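Local coordinates for protein phosphotriesterase, putative (Deinococcus radiodurans, PDB 4J35) that probably hydrolyses lactones using two divalent metal ions, and is here a variant engineered for organophosphate hydrolysis, at residues Phe40-Ala45 with Leu79-Glu84; Ala55-Gly60 with Thr86-Leu91. The protein carries 7 engineered substitutions. All blocks are in the same frame, centred on the assembly; numbering follows the deposited sequence.

From the N terminus, residues 40-45 come first and hold the start of helix 42-58. Residues 55-60 end that helix and lead into strand 61-66. Helix 76-86 follows, with residues 79-84 on it, and residues 86-91 run on into strand 89-91. Contact 1 (40-45 with 79-84) closes a loop of 33 residues. Contact 2 (55-60 with 86-91) closes one of 25. The segments alternate along the chain, so the two loops cross. Contact 1 ties the start of one helix to the next helix. Contact 2 ties the end of the first helix to the approach to strand 89-91. S83 OG probably bonds L88 O at 2.6 Å, joining the two contacts.

Contact 1. Residues Phe40-Ala45 with Leu79-Glu84; sequences FDHAAA and LREVSE
H42 and E81 meet across the gap between two helices. H42 NE2 donates to E81 OE2 at 2.9 Å, and the bond is nearly straight, with an N-H...O angle of 173°. OE2 lies in the plane of the imidazole and accepts the N-H with its syn lone pair. The side chains come from opposite directions, and ring and carboxylate are only 24° apart in plane. The second oxygen, E81 OE1, lies 3.1 Å from H42 CE1. The E81 chain is extended beyond CG (chi2 -177°), which carries its carboxylate out to the ring. A nearby carboxylate would probably favour a positive charge on H42. Replacing E81 by an alanine is likely to leave H42 NE2 without this acceptor and the imidazole freer to turn.

Capping fixes the start of helix 42-58. D41 is its N-cap, and D41 OD1 accepts from A44 N at 3.2 Å. The N-H comes from well above the carboxylate plane.

Apolar contacts surround the two segments. Within 40-45, one face of the F40 ring covers H42 CA, which sits 3.8 Å above the plane and toward the rim. F40 also meets the F78 ring edge-to-face. E81 and V82 both touch L46 of helix 42-58, and V82 also touches C49.

The contact is at the surface, away from the metal site. It is a histidine-carboxylate hydrogen bond between successive outer helices of a TIM barrel, the fold of the phosphotriesterase family.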
# COMPACT_ATOMS: atom_id res chain seq x y z
N PHE A 40 -20.80 -10.36 2.65
CA PHE A 40 -20.37 -9.49 1.56
C PHE A 40 -21.57 -9.17 0.67
O PHE A 40 -22.21 -10.08 0.17
CB PHE A 40 -19.29 -10.17 0.74
CG PHE A 40 -18.68 -9.30 -0.31
CD1 PHE A 40 -18.29 -8.01 -0.02
CD2 PHE A 40 -18.47 -9.79 -1.59
CE1 PHE A 40 -17.70 -7.21 -0.99
CE2 PHE A 40 -17.88 -8.99 -2.57
CZ PHE A 40 -17.49 -7.71 -2.26
N ASP A 41 -21.84 -7.89 0.46
CA ASP A 41 -22.91 -7.48 -0.44
C ASP A 41 -22.25 -7.13 -1.75
O ASP A 41 -21.80 -6.00 -1.95
CB ASP A 41 -23.68 -6.28 0.10
CG ASP A 41 -24.87 -5.89 -0.80
OD1 ASP A 41 -24.93 -6.36 -1.96
OD2 ASP A 41 -25.74 -5.11 -0.35
N HIS A 42 -22.19 -8.11 -2.63
CA HIS A 42 -21.38 -7.97 -3.84
C HIS A 42 -21.88 -6.84 -4.74
O HIS A 42 -21.09 -6.06 -5.25
CB HIS A 42 -21.36 -9.29 -4.59
CG HIS A 42 -20.61 -9.22 -5.89
ND1 HIS A 42 -21.13 -8.61 -7.01
CD2 HIS A 42 -19.40 -9.71 -6.25
CE1 HIS A 42 -20.26 -8.71 -8.00
NE2 HIS A 42 -19.20 -9.37 -7.57
N ALA A 43 -23.20 -6.75 -4.93
CA ALA A 43 -23.75 -5.72 -5.80
C ALA A 43 -23.48 -4.33 -5.24
O ALA A 43 -23.12 -3.43 -5.97
CB ALA A 43 -25.28 -5.91 -6.01
N ALA A 44 -23.69 -4.16 -3.94
CA ALA A 44 -23.49 -2.87 -3.29
C ALA A 44 -22.01 -2.45 -3.33
O ALA A 44 -21.69 -1.27 -3.52
CB ALA A 44 -23.97 -2.93 -1.84
N ALA A 45 -21.12 -3.42 -3.15
CA ALA A 45 -19.68 -3.14 -3.18
C ALA A 45 -19.24 -2.75 -4.58
O ALA A 45 -18.46 -1.81 -4.78
CB ALA A 45 -18.90 -4.36 -2.69
N LEU A 79 -11.48 -7.19 -7.63
CA LEU A 79 -10.69 -6.10 -8.19
C LEU A 79 -10.71 -6.10 -9.73
O LEU A 79 -10.76 -5.04 -10.35
CB LEU A 79 -9.23 -6.19 -7.73
CG LEU A 79 -8.98 -6.13 -6.22
CD1 LEU A 79 -7.48 -6.19 -6.01
CD2 LEU A 79 -9.55 -4.88 -5.57
N ARG A 80 -10.66 -7.28 -10.34
CA ARG A 80 -10.76 -7.36 -11.81
C ARG A 80 -12.11 -6.89 -12.32
O ARG A 80 -12.18 -6.19 -13.34
CB ARG A 80 -10.48 -8.78 -12.30
CG ARG A 80 -10.53 -8.94 -13.82
CD ARG A 80 -9.83 -10.21 -14.28
NE ARG A 80 -10.55 -11.40 -13.84
CZ ARG A 80 -10.17 -12.65 -14.09
NH1 ARG A 80 -9.06 -12.89 -14.77
NH2 ARG A 80 -10.90 -13.66 -13.64
N GLU A 81 -13.18 -7.22 -11.62
CA GLU A 81 -14.50 -6.71 -12.00
C GLU A 81 -14.54 -5.20 -12.00
O GLU A 81 -15.12 -4.59 -12.90
CB GLU A 81 -15.59 -7.18 -11.04
CG GLU A 81 -15.93 -8.63 -11.10
CD GLU A 81 -17.08 -8.96 -10.17
OE1 GLU A 81 -18.16 -8.33 -10.29
OE2 GLU A 81 -16.89 -9.84 -9.31
N VAL A 82 -13.98 -4.60 -10.95
CA VAL A 82 -13.99 -3.14 -10.82
C VAL A 82 -13.16 -2.51 -11.95
O VAL A 82 -13.58 -1.53 -12.55
CB VAL A 82 -13.42 -2.71 -9.45
CG1 VAL A 82 -13.32 -1.20 -9.36
CG2 VAL A 82 -14.30 -3.25 -8.32
N SER A 83 -11.99 -3.09 -12.23
CA SER A 83 -11.12 -2.61 -13.31
C SER A 83 -11.76 -2.72 -14.69
O SER A 83 -11.71 -1.77 -15.47
CB SER A 83 -9.79 -3.39 -13.32
OG SER A 83 -8.91 -2.88 -14.32
N GLU A 84 -12.34 -3.87 -14.98
CA GLU A 84 -12.98 -4.11 -16.28
C GLU A 84 -14.23 -3.27 -16.46
O GLU A 84 -14.62 -2.95 -17.60
CB GLU A 84 -13.32 -5.60 -16.44
CG GLU A 84 -12.11 -6.52 -16.60
CD GLU A 84 -12.49 -8.00 -16.73
OE1 GLU A 84 -13.67 -8.34 -16.51
OE2 GLU A 84 -11.60 -8.83 -17.04

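Contact 2. Residues Ala55-Gly60 with Thr86-Leu91; sequences ALLARG and TGLQIL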
# COMPACT_ATOMS: atom_id res chain seq x y z
N ALA A 55 -14.62 8.42 -10.18
CA ALA A 55 -14.20 9.70 -9.65
C ALA A 55 -12.68 9.88 -9.77
O ALA A 55 -12.17 10.99 -9.98
CB ALA A 55 -14.64 9.83 -8.22
N LEU A 56 -11.94 8.80 -9.64
CA LEU A 56 -10.49 8.88 -9.75
C LEU A 56 -10.08 9.11 -11.18
O LEU A 56 -9.27 9.97 -11.48
CB LEU A 56 -9.84 7.59 -9.20
CG LEU A 56 -9.89 7.45 -7.68
CD1 LEU A 56 -9.44 6.03 -7.19
CD2 LEU A 56 -8.99 8.51 -7.05
N LEU A 57 -10.65 8.34 -12.09
CA LEU A 57 -10.38 8.55 -13.49
C LEU A 57 -10.69 10.00 -13.91
O LEU A 57 -9.96 10.61 -14.70
CB LEU A 57 -11.16 7.56 -14.34
CG LEU A 57 -10.70 6.11 -14.28
CD1 LEU A 57 -11.81 5.22 -14.81
CD2 LEU A 57 -9.44 5.93 -15.12
N ALA A 58 -11.76 10.57 -13.37
CA ALA A 58 -12.10 11.97 -13.64
C ALA A 58 -10.96 12.89 -13.21
O ALA A 58 -10.79 13.98 -13.74
CB ALA A 58 -13.41 12.36 -12.94
N ARG A 59 -10.16 12.46 -12.25
CA ARG A 59 -9.14 13.37 -11.75
C ARG A 59 -7.78 13.09 -12.40
O ARG A 59 -6.77 13.67 -12.02
CB ARG A 59 -9.08 13.28 -10.23
CG ARG A 59 -10.32 13.91 -9.56
CD ARG A 59 -10.45 13.43 -8.13
NE ARG A 59 -11.42 14.21 -7.38
CZ ARG A 59 -12.73 14.17 -7.58
NH1 ARG A 59 -13.24 13.40 -8.54
NH2 ARG A 59 -13.53 14.92 -6.83
N GLY A 60 -7.77 12.23 -13.41
CA GLY A 60 -6.54 11.88 -14.11
C GLY A 60 -5.84 10.64 -13.53
O GLY A 60 -4.82 10.21 -14.08
N THR A 86 -14.58 -0.11 -15.31
CA THR A 86 -14.29 1.32 -15.32
C THR A 86 -13.09 1.74 -16.16
O THR A 86 -12.98 2.90 -16.55
CB THR A 86 -14.01 1.82 -13.91
OG1 THR A 86 -12.83 1.17 -13.42
CG2 THR A 86 -15.18 1.50 -13.01
N GLY A 87 -12.18 0.80 -16.40
CA GLY A 87 -10.94 1.11 -17.07
C GLY A 87 -9.84 1.54 -16.11
O GLY A 87 -8.72 1.78 -16.54
N LEU A 88 -10.14 1.64 -14.82
CA LEU A 88 -9.11 1.92 -13.84
C LEU A 88 -8.18 0.69 -13.71
O LEU A 88 -8.65 -0.43 -13.55
CB LEU A 88 -9.73 2.22 -12.47
CG LEU A 88 -8.72 2.59 -11.37
CD1 LEU A 88 -8.24 4.02 -11.60
CD2 LEU A 88 -9.28 2.45 -10.02
N GLN A 89 -6.88 0.93 -13.81
CA GLN A 89 -5.90 -0.14 -13.67
C GLN A 89 -5.63 -0.39 -12.19
O GLN A 89 -5.45 0.56 -11.41
CB GLN A 89 -4.61 0.24 -14.42
CG GLN A 89 -4.83 0.20 -15.94
CD GLN A 89 -3.75 0.87 -16.78
OE1 GLN A 89 -3.05 1.78 -16.34
NE2 GLN A 89 -3.65 0.44 -18.03
N ILE A 90 -5.60 -1.67 -11.81
CA ILE A 90 -5.44 -2.07 -10.41
C ILE A 90 -4.35 -3.14 -10.28
O ILE A 90 -4.37 -4.16 -10.96
CB ILE A 90 -6.76 -2.56 -9.79
CG1 ILE A 90 -7.85 -1.48 -9.96
CG2 ILE A 90 -6.56 -2.90 -8.32
CD1 ILE A 90 -9.28 -1.84 -9.39
N LEU A 91 -3.38 -2.88 -9.42
CA LEU A 91 -2.40 -3.91 -9.09
C LEU A 91 -2.83 -4.50 -7.75
O LEU A 91 -3.31 -3.77 -6.92
CB LEU A 91 -0.99 -3.33 -8.94
CG LEU A 91 -0.15 -2.99 -10.18
CD1 LEU A 91 -0.68 -1.77 -10.91
CD2 LEU A 91 1.30 -2.77 -9.76
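T86 OG1 is gripped twice, beside the place where L57 meets the T86 backbone. It accepts from L88 N at 3.1 Å, which makes an ST turn, and it is hydrogen-bonded to V82 O, one turn back in its own helix. With chi1 at 63°, OG1 sits between the backbone N and the carbonyl carbon of T86, which turns it to both L88 N and V82 O. G87, with positive phi, takes the chain out of the helix.

L57 makes the apolar side of the contact. Its CD1 presses close to T86 O, at 3.1 Å, and lies 4.1 Å from T86 CB. The other methyl, L57 CD2, packs obliquely on L88 CD1 at 4.2 Å. L88 continues inward to V64 and W267.

In the TIM barrel this places the C-terminal end of helix 42-58 against the turn that feeds strand 89-91, which pairs in parallel with strand 61-66. L56 also points toward 86-91 and packs on I61, V64 and W267.

A Schellman motif ends the helix. G60 N bonds L57 O at 3.0 Å, I61 N bonds L56 O, and G60 takes positive phi. R59 NH1 donates to A55 O at 3.0 Å, from above the carbonyl plane, while R59 NE forms a salt bridge with D294.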